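Local coordinates for protein 361aa long hypothetical D-aminopeptidase (Pyrococcus horikoshii, PDB 2DRH) that is of unknown function but may act as an aminopeptidase, at residues I8-F13 against V319-I324; S207-R212 against V264-T269. One frame throughout, in Å; residues are numbered along the deposited sequence.

Contact 1: residues I8-F13 against V319-I324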
ATOM      1  N   ILE A   8      19.259 -10.513 -31.892  1.00 43.18           N
ATOM      2  CA  ILE A   8      18.883 -10.911 -30.541  1.00 42.35           C
ATOM      3  C   ILE A   8      17.367 -10.832 -30.394  1.00 42.30           C
ATOM      4  O   ILE A   8      16.772  -9.764 -30.524  1.00 42.50           O
ATOM      5  CB  ILE A   8      19.548 -10.007 -29.482  1.00 42.76           C
ATOM      6  CG1 ILE A   8      21.071 -10.133 -29.584  1.00 42.02           C
ATOM      7  CG2 ILE A   8      19.064 -10.394 -28.089  1.00 41.75           C
ATOM      8  CD1 ILE A   8      21.836  -9.214 -28.652  1.00 43.03           C
ATOM      9  N   LYS A   9      16.748 -11.975 -30.128  1.00 42.15           N
ATOM     10  CA  LYS A   9      15.302 -12.050 -29.984  1.00 41.40           C
ATOM     11  C   LYS A   9      14.894 -12.069 -28.517  1.00 39.82           C
ATOM     12  O   LYS A   9      15.377 -12.894 -27.743  1.00 40.77           O
ATOM     13  CB  LYS A   9      14.774 -13.324 -30.653  1.00 43.82           C
ATOM     14  CG  LYS A   9      15.175 -13.510 -32.115  1.00 46.33           C
ATOM     15  CD  LYS A   9      14.988 -14.969 -32.535  1.00 45.62           C
ATOM     16  CE  LYS A   9      15.259 -15.177 -34.012  1.00 45.91           C
ATOM     17  NZ  LYS A   9      14.199 -14.565 -34.861  1.00 46.65           N
ATOM     18  N   ILE A  10      14.006 -11.157 -28.140  1.00 37.11           N
ATOM     19  CA  ILE A  10      13.508 -11.086 -26.774  1.00 34.49           C
ATOM     20  C   ILE A  10      11.990 -11.075 -26.828  1.00 33.35           C
ATOM     21  O   ILE A  10      11.391 -10.208 -27.459  1.00 32.64           O
ATOM     22  CB  ILE A  10      14.010  -9.814 -26.050  1.00 34.64           C
ATOM     23  CG1 ILE A  10      15.508  -9.946 -25.770  1.00 34.71           C
ATOM     24  CG2 ILE A  10      13.244  -9.610 -24.748  1.00 32.56           C
ATOM     25  CD1 ILE A  10      16.122  -8.723 -25.145  1.00 37.01           C
ATOM     26  N   GLY A  11      11.377 -12.056 -26.174  1.00 32.19           N
ATOM     27  CA  GLY A  11       9.930 -12.147 -26.165  1.00 32.44           C
ATOM     28  C   GLY A  11       9.381 -12.823 -27.407  1.00 32.42           C
ATOM     29  O   GLY A  11      10.142 -13.340 -28.229  1.00 33.55           O
ATOM     30  N   VAL A  12       8.059 -12.812 -27.548  1.00 31.26           N
ATOM     31  CA  VAL A  12       7.399 -13.440 -28.684  1.00 30.40           C
ATOM     32  C   VAL A  12       6.510 -12.466 -29.450  1.00 31.11           C
ATOM     33  O   VAL A  12       5.977 -12.801 -30.508  1.00 31.35           O
ATOM     34  CB  VAL A  12       6.530 -14.626 -28.225  1.00 30.82           C
ATOM     35  CG1 VAL A  12       7.382 -15.640 -27.479  1.00 29.31           C
ATOM     36  CG2 VAL A  12       5.403 -14.125 -27.334  1.00 30.07           C
ATOM     37  N   PHE A  13       6.332 -11.266 -28.913  1.00 31.37           N
ATOM     38  CA  PHE A  13       5.503 -10.275 -29.587  1.00 31.08           C
ATOM     39  C   PHE A  13       6.365  -9.465 -30.536  1.00 30.85           C
ATOM     40  O   PHE A  13       7.561  -9.294 -30.304  1.00 30.79           O
ATOM     41  CB  PHE A  13       4.833  -9.347 -28.574  1.00 32.02           C
ATOM     42  CG  PHE A  13       3.750 -10.008 -27.769  1.00 32.31           C
ATOM     43  CD1 PHE A  13       2.619 -10.519 -28.393  1.00 32.68           C
ATOM     44  CD2 PHE A  13       3.860 -10.121 -26.390  1.00 31.49           C
ATOM     45  CE1 PHE A  13       1.608 -11.136 -27.650  1.00 33.54           C
ATOM     46  CE2 PHE A  13       2.859 -10.733 -25.640  1.00 31.68           C
ATOM     47  CZ  PHE A  13       1.731 -11.243 -26.270  1.00 32.20           C
ATOM     48  N   VAL A 319      10.258  -3.839 -21.582  1.00 19.09           N
ATOM     49  CA  VAL A 319      11.228  -3.408 -20.576  1.00 20.17           C
ATOM     50  C   VAL A 319      12.547  -4.153 -20.721  1.00 17.55           C
ATOM     51  O   VAL A 319      13.600  -3.535 -20.734  1.00 19.72           O
ATOM     52  CB  VAL A 319      10.688  -3.609 -19.136  1.00 19.91           C
ATOM     53  CG1 VAL A 319      11.827  -3.420 -18.102  1.00 19.40           C
ATOM     54  CG2 VAL A 319       9.574  -2.605 -18.863  1.00 17.53           C
ATOM     55  N   GLU A 320      12.494  -5.475 -20.849  1.00 19.20           N
ATOM     56  CA  GLU A 320      13.721  -6.255 -20.978  1.00 19.81           C
ATOM     57  C   GLU A 320      14.565  -5.789 -22.158  1.00 20.71           C
ATOM     58  O   GLU A 320      15.770  -5.568 -22.012  1.00 17.48           O
ATOM     59  CB  GLU A 320      13.420  -7.753 -21.119  1.00 20.20           C
ATOM     60  CG  GLU A 320      14.677  -8.631 -21.127  1.00 20.71           C
ATOM     61  CD  GLU A 320      14.380 -10.125 -21.222  1.00 22.90           C
ATOM     62  OE1 GLU A 320      13.270 -10.551 -20.818  1.00 25.39           O
ATOM     63  OE2 GLU A 320      15.267 -10.879 -21.684  1.00 20.20           O
ATOM     64  N   GLU A 321      13.945  -5.640 -23.329  1.00 20.05           N
ATOM     65  CA  GLU A 321      14.709  -5.202 -24.477  1.00 19.76           C
ATOM     66  C   GLU A 321      15.158  -3.755 -24.297  1.00 19.63           C
ATOM     67  O   GLU A 321      16.291  -3.410 -24.636  1.00 19.73           O
ATOM     68  CB  GLU A 321      13.904  -5.336 -25.779  1.00 22.50           C
ATOM     69  CG  GLU A 321      14.810  -5.376 -27.022  1.00 22.81           C
ATOM     70  CD  GLU A 321      14.087  -5.045 -28.323  1.00 26.41           C
ATOM     71  OE1 GLU A 321      13.018  -5.633 -28.594  1.00 27.80           O
ATOM     72  OE2 GLU A 321      14.603  -4.196 -29.080  1.00 26.85           O
ATOM     73  N   ALA A 322      14.277  -2.914 -23.759  1.00 18.50           N
ATOM     74  CA  ALA A 322      14.611  -1.508 -23.553  1.00 19.91           C
ATOM     75  C   ALA A 322      15.871  -1.361 -22.701  1.00 20.09           C
ATOM     76  O   ALA A 322      16.687  -0.467 -22.946  1.00 22.63           O
ATOM     77  CB  ALA A 322      13.453  -0.774 -22.899  1.00 16.51           C
ATOM     78  N   ILE A 323      16.026  -2.228 -21.705  1.00 19.71           N
ATOM     79  CA  ILE A 323      17.201  -2.180 -20.843  1.00 19.30           C
ATOM     80  C   ILE A 323      18.435  -2.532 -21.657  1.00 21.22           C
ATOM     81  O   ILE A 323      19.438  -1.818 -21.619  1.00 21.54           O
ATOM     82  CB  ILE A 323      17.075  -3.162 -19.655  1.00 19.19           C
ATOM     83  CG1 ILE A 323      15.970  -2.682 -18.708  1.00 18.55           C
ATOM     84  CG2 ILE A 323      18.416  -3.272 -18.914  1.00 17.44           C
ATOM     85  CD1 ILE A 323      15.648  -3.647 -17.582  1.00 16.34           C
ATOM     86  N   ILE A 324      18.358  -3.631 -22.404  1.00 20.27           N
ATOM     87  CA  ILE A 324      19.484  -4.049 -23.228  1.00 22.48           C
ATOM     88  C   ILE A 324      19.850  -2.954 -24.243  1.00 23.19           C
ATOM     89  O   ILE A 324      21.030  -2.614 -24.401  1.00 22.78           O
ATOM     90  CB  ILE A 324      19.167  -5.378 -23.966  1.00 22.85           C
ATOM     91  CG1 ILE A 324      18.908  -6.487 -22.940  1.00 22.27           C
ATOM     92  CG2 ILE A 324      20.309  -5.756 -24.895  1.00 22.71           C
ATOM     93  CD1 ILE A 324      19.987  -6.622 -21.868  1.00 24.73           C
TER

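Contact 2: residues S207-R212 against V264-T269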
ATOM      1  N   SER A 207      18.493   3.328 -17.353  1.00 20.09           N
ATOM      2  CA  SER A 207      19.208   2.286 -16.632  1.00 22.07           C
ATOM      3  C   SER A 207      20.419   2.804 -15.886  1.00 21.72           C
ATOM      4  O   SER A 207      21.242   3.525 -16.443  1.00 22.04           O
ATOM      5  CB  SER A 207      19.645   1.187 -17.602  1.00 23.44           C
ATOM      6  OG  SER A 207      20.586   1.690 -18.538  1.00 26.69           O
ATOM      7  N   ASN A 208      20.538   2.408 -14.626  1.00 21.60           N
ATOM      8  CA  ASN A 208      21.659   2.847 -13.806  1.00 21.90           C
ATOM      9  C   ASN A 208      21.842   1.878 -12.648  1.00 21.12           C
ATOM     10  O   ASN A 208      22.042   2.292 -11.505  1.00 21.65           O
ATOM     11  CB  ASN A 208      21.388   4.261 -13.277  1.00 20.90           C
ATOM     12  CG  ASN A 208      22.569   4.837 -12.517  1.00 23.56           C
ATOM     13  OD1 ASN A 208      23.664   4.994 -13.067  1.00 22.92           O
ATOM     14  ND2 ASN A 208      22.354   5.151 -11.245  1.00 20.16           N
ATOM     15  N   PHE A 209      21.789   0.584 -12.954  1.00 22.37           N
ATOM     16  CA  PHE A 209      21.902  -0.457 -11.931  1.00 22.44           C
ATOM     17  C   PHE A 209      22.740  -1.652 -12.357  1.00 22.70           C
ATOM     18  O   PHE A 209      23.270  -1.712 -13.471  1.00 22.93           O
ATOM     19  CB  PHE A 209      20.513  -0.998 -11.590  1.00 21.05           C
ATOM     20  CG  PHE A 209      19.908  -1.828 -12.700  1.00 18.73           C
ATOM     21  CD1 PHE A 209      19.324  -1.216 -13.812  1.00 20.94           C
ATOM     22  CD2 PHE A 209      19.973  -3.218 -12.663  1.00 18.39           C
ATOM     23  CE1 PHE A 209      18.814  -1.985 -14.879  1.00 18.84           C
ATOM     24  CE2 PHE A 209      19.468  -3.997 -13.722  1.00 21.44           C
ATOM     25  CZ  PHE A 209      18.890  -3.376 -14.828  1.00 19.33           C
ATOM     26  N   GLY A 210      22.835  -2.610 -11.439  1.00 24.17           N
ATOM     27  CA  GLY A 210      23.526  -3.857 -11.703  1.00 24.96           C
ATOM     28  C   GLY A 210      25.019  -3.989 -11.555  1.00 26.64           C
ATOM     29  O   GLY A 210      25.778  -3.048 -11.800  1.00 24.81           O
ATOM     30  N   ARG A 211      25.423  -5.186 -11.131  1.00 28.42           N
ATOM     31  CA  ARG A 211      26.827  -5.551 -10.975  1.00 30.83           C
ATOM     32  C   ARG A 211      27.206  -6.112 -12.341  1.00 30.77           C
ATOM     33  O   ARG A 211      26.339  -6.597 -13.073  1.00 31.43           O
ATOM     34  CB  ARG A 211      26.991  -6.657  -9.928  1.00 32.35           C
ATOM     35  CG  ARG A 211      27.009  -6.209  -8.482  1.00 34.47           C
ATOM     36  CD  ARG A 211      26.758  -7.415  -7.586  1.00 37.08           C
ATOM     37  NE  ARG A 211      27.399  -7.311  -6.278  1.00 39.91           N
ATOM     38  CZ  ARG A 211      28.711  -7.393  -6.082  1.00 41.59           C
ATOM     39  NH1 ARG A 211      29.530  -7.577  -7.110  1.00 42.64           N
ATOM     40  NH2 ARG A 211      29.206  -7.307  -4.854  1.00 43.45           N
ATOM     41  N   ARG A 212      28.485  -6.062 -12.681  1.00 28.81           N
ATOM     42  CA  ARG A 212      28.939  -6.558 -13.973  1.00 29.07           C
ATOM     43  C   ARG A 212      28.487  -7.989 -14.271  1.00 28.64           C
ATOM     44  O   ARG A 212      27.982  -8.274 -15.360  1.00 27.53           O
ATOM     45  CB  ARG A 212      30.471  -6.474 -14.059  1.00 28.97           C
ATOM     46  CG  ARG A 212      31.057  -7.066 -15.337  1.00 28.79           C
ATOM     47  CD  ARG A 212      30.556  -6.340 -16.580  1.00 27.62           C
ATOM     48  NE  ARG A 212      31.102  -4.992 -16.699  1.00 27.14           N
ATOM     49  CZ  ARG A 212      32.382  -4.725 -16.938  1.00 27.79           C
ATOM     50  NH1 ARG A 212      33.256  -5.713 -17.085  1.00 26.92           N
ATOM     51  NH2 ARG A 212      32.791  -3.469 -17.021  1.00 27.66           N
ATOM     52  N   VAL A 264       9.249  -7.628 -14.142  1.00 19.01           N
ATOM     53  CA  VAL A 264       9.564  -8.939 -14.679  1.00 18.64           C
ATOM     54  C   VAL A 264      10.691  -8.780 -15.707  1.00 19.00           C
ATOM     55  O   VAL A 264      11.639  -9.568 -15.730  1.00 19.83           O
ATOM     56  CB  VAL A 264       8.333  -9.586 -15.347  1.00 20.11           C
ATOM     57  CG1 VAL A 264       8.716 -10.939 -15.933  1.00 17.53           C
ATOM     58  CG2 VAL A 264       7.221  -9.762 -14.323  1.00 17.27           C
ATOM     59  N   GLY A 265      10.590  -7.749 -16.543  1.00 17.98           N
ATOM     60  CA  GLY A 265      11.612  -7.501 -17.543  1.00 17.99           C
ATOM     61  C   GLY A 265      12.934  -7.123 -16.890  1.00 18.51           C
ATOM     62  O   GLY A 265      13.996  -7.566 -17.316  1.00 20.34           O
ATOM     63  N   LEU A 266      12.865  -6.297 -15.853  1.00 18.66           N
ATOM     64  CA  LEU A 266      14.058  -5.871 -15.132  1.00 20.66           C
ATOM     65  C   LEU A 266      14.805  -7.087 -14.583  1.00 19.67           C
ATOM     66  O   LEU A 266      15.995  -7.252 -14.821  1.00 20.01           O
ATOM     67  CB  LEU A 266      13.663  -4.935 -13.981  1.00 22.24           C
ATOM     68  CG  LEU A 266      14.711  -4.505 -12.942  1.00 22.22           C
ATOM     69  CD1 LEU A 266      15.882  -3.836 -13.634  1.00 19.14           C
ATOM     70  CD2 LEU A 266      14.073  -3.546 -11.932  1.00 20.15           C
ATOM     71  N   ALA A 267      14.088  -7.937 -13.858  1.00 20.87           N
ATOM     72  CA  ALA A 267      14.667  -9.139 -13.258  1.00 20.41           C
ATOM     73  C   ALA A 267      15.355 -10.054 -14.268  1.00 21.98           C
ATOM     74  O   ALA A 267      16.394 -10.652 -13.972  1.00 19.64           O
ATOM     75  CB  ALA A 267      13.586  -9.914 -12.530  1.00 20.38           C
ATOM     76  N   ARG A 268      14.763 -10.158 -15.456  1.00 21.76           N
ATOM     77  CA  ARG A 268      15.280 -11.010 -16.511  1.00 22.49           C
ATOM     78  C   ARG A 268      16.610 -10.553 -17.115  1.00 22.16           C
ATOM     79  O   ARG A 268      17.299 -11.349 -17.735  1.00 23.56           O
ATOM     80  CB  ARG A 268      14.210 -11.190 -17.602  1.00 23.06           C
ATOM     81  CG  ARG A 268      13.058 -12.101 -17.159  1.00 24.27           C
ATOM     82  CD  ARG A 268      11.942 -12.217 -18.205  1.00 26.69           C
ATOM     83  NE  ARG A 268      12.360 -12.916 -19.420  1.00 27.40           N
ATOM     84  CZ  ARG A 268      12.369 -14.238 -19.572  1.00 28.67           C
ATOM     85  NH1 ARG A 268      11.978 -15.033 -18.583  1.00 26.96           N
ATOM     86  NH2 ARG A 268      12.764 -14.769 -20.725  1.00 28.70           N
ATOM     87  N   THR A 269      16.974  -9.285 -16.940  1.00 20.53           N
ATOM     88  CA  THR A 269      18.250  -8.805 -17.453  1.00 19.38           C
ATOM     89  C   THR A 269      19.308  -8.859 -16.343  1.00 19.73           C
ATOM     90  O   THR A 269      20.462  -8.491 -16.561  1.00 17.59           O
ATOM     91  CB  THR A 269      18.174  -7.341 -17.961  1.00 20.64           C
ATOM     92  OG1 THR A 269      17.894  -6.468 -16.860  1.00 19.71           O
ATOM     93  CG2 THR A 269      17.092  -7.184 -19.030  1.00 21.76           C
TER

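Contact 1: residues I8-F13 against V319-I324
The carboxylate of Glu320 presents one flat face to Ile10, and the methyl CG2 sits almost squarely above its centre, 3.7 Å from Glu320 CD. Both oxygens stay at a similar range, with Ile10 CG2 3.9 Å from Glu320 OE2 and 4.0 Å from Glu320 OE1; the methyl covers that face evenly, near neither oxygen in particular. OE1 meanwhile makes a salt bridge with Arg268 NE. The Glu320 chain is stretched full length, CG anti to the backbone N (chi1 -175°), which carries the carboxylate out from the helix to meet the isoleucine.

In fold terms, the loop ahead of strand 28-36 is laid along helix 309-328, whose other side packs through Val319 and Ile323 on strand 240-246, within the layered alpha-beta architecture of the S58 family; Glu317, a little earlier on the helix, accepts from Val12 N and Phe13 N and ties the loop backbone down. Some 204 Å² is buried between the two segments, nearly half of it on Ile10.

The carboxylate of Glu321 is turned to polar partners instead: Arg190 NH2 bonds both Glu321 OE1 and Ile10 O, while Glu321 OE2 accepts from Asn19 and Asn325. What this residue gives Ile10 is its root. Ile10 CD1 lies 3.9 Å from Glu321 CA and 4.1 Å from Glu321 CG. With chi1 at -71°, CG2 of the isoleucine lies on Glu320, and CG1 passes the rim of that carboxylate, 4.2 Å from Glu320 OE2, before CD1 reaches the backbone and base of Glu321. Ile10 CD1 also meets Ile324 CG1 at 4.2 Å, a purely apolar touch one helical turn on from Glu320.

Contact 2: residues S207-R212 against V264-T269
Leu266 puts one methyl, CD1, over a face of the Phe209 ring in a CH-pi contact, 3.7 Å from CD1 to the ring centroid and 30° off the normal. The offset is toward the far end of the ring, where Leu266 CD1 comes to a tight 3.3 Å from Phe209 CZ. In Leu266, chi1 of 171° swings CG away from the backbone N, and the second torsion turns CD1 to the ring, although the side chain is rooted at an angle to the loop.

Phe209 takes the less common first torsion, chi1 71°, with CG between the backbone N and the carbonyl carbon. The ring therefore starts close to its own chain, Phe209 CD2 being 3.2 Å from Gly210 N, and points CZ toward Thr269. There Thr269 OG1 lies in the ring plane, 3.8 Å from Phe209 CZ. Phe179 packs edge-to-face on the same ring, and Ile240 touches it too. With an alanine in place of Phe209, Leu266 CD1 would probably lose its aromatic platform and a gap would open beside Thr269.

Thr269 OG1 donates to Leu266 O at 2.9 Å, and that carbonyl also accepts from Thr269 N. The hydroxyl proton of Thr269 is thus committed to Leu266 O within the segment, and the hydroxyl can sit against an apolar ring edge while buried.

In the fold
Along the chain, both segments of contact 2 fall between those of contact 1: 8-13 comes first, then 207-212 and 264-269, and 319-324 last. Their centres are 12 Å apart and they meet where 264-269 lies beside helix 309-328. Glu320 CG packs 3.5 Å from Thr269 CG2, and Ile323 packs on Leu266 and Thr269. Both helices also lean on strand 240-246, so the N-terminal loop reaches the sheet through helix 309-328, while the loop after strand 198-207 leaves that sheet and packs back on 264-269. Contact 2 alone reaches another chain: Val264, Ala267 and Arg268 pack on a second subunit.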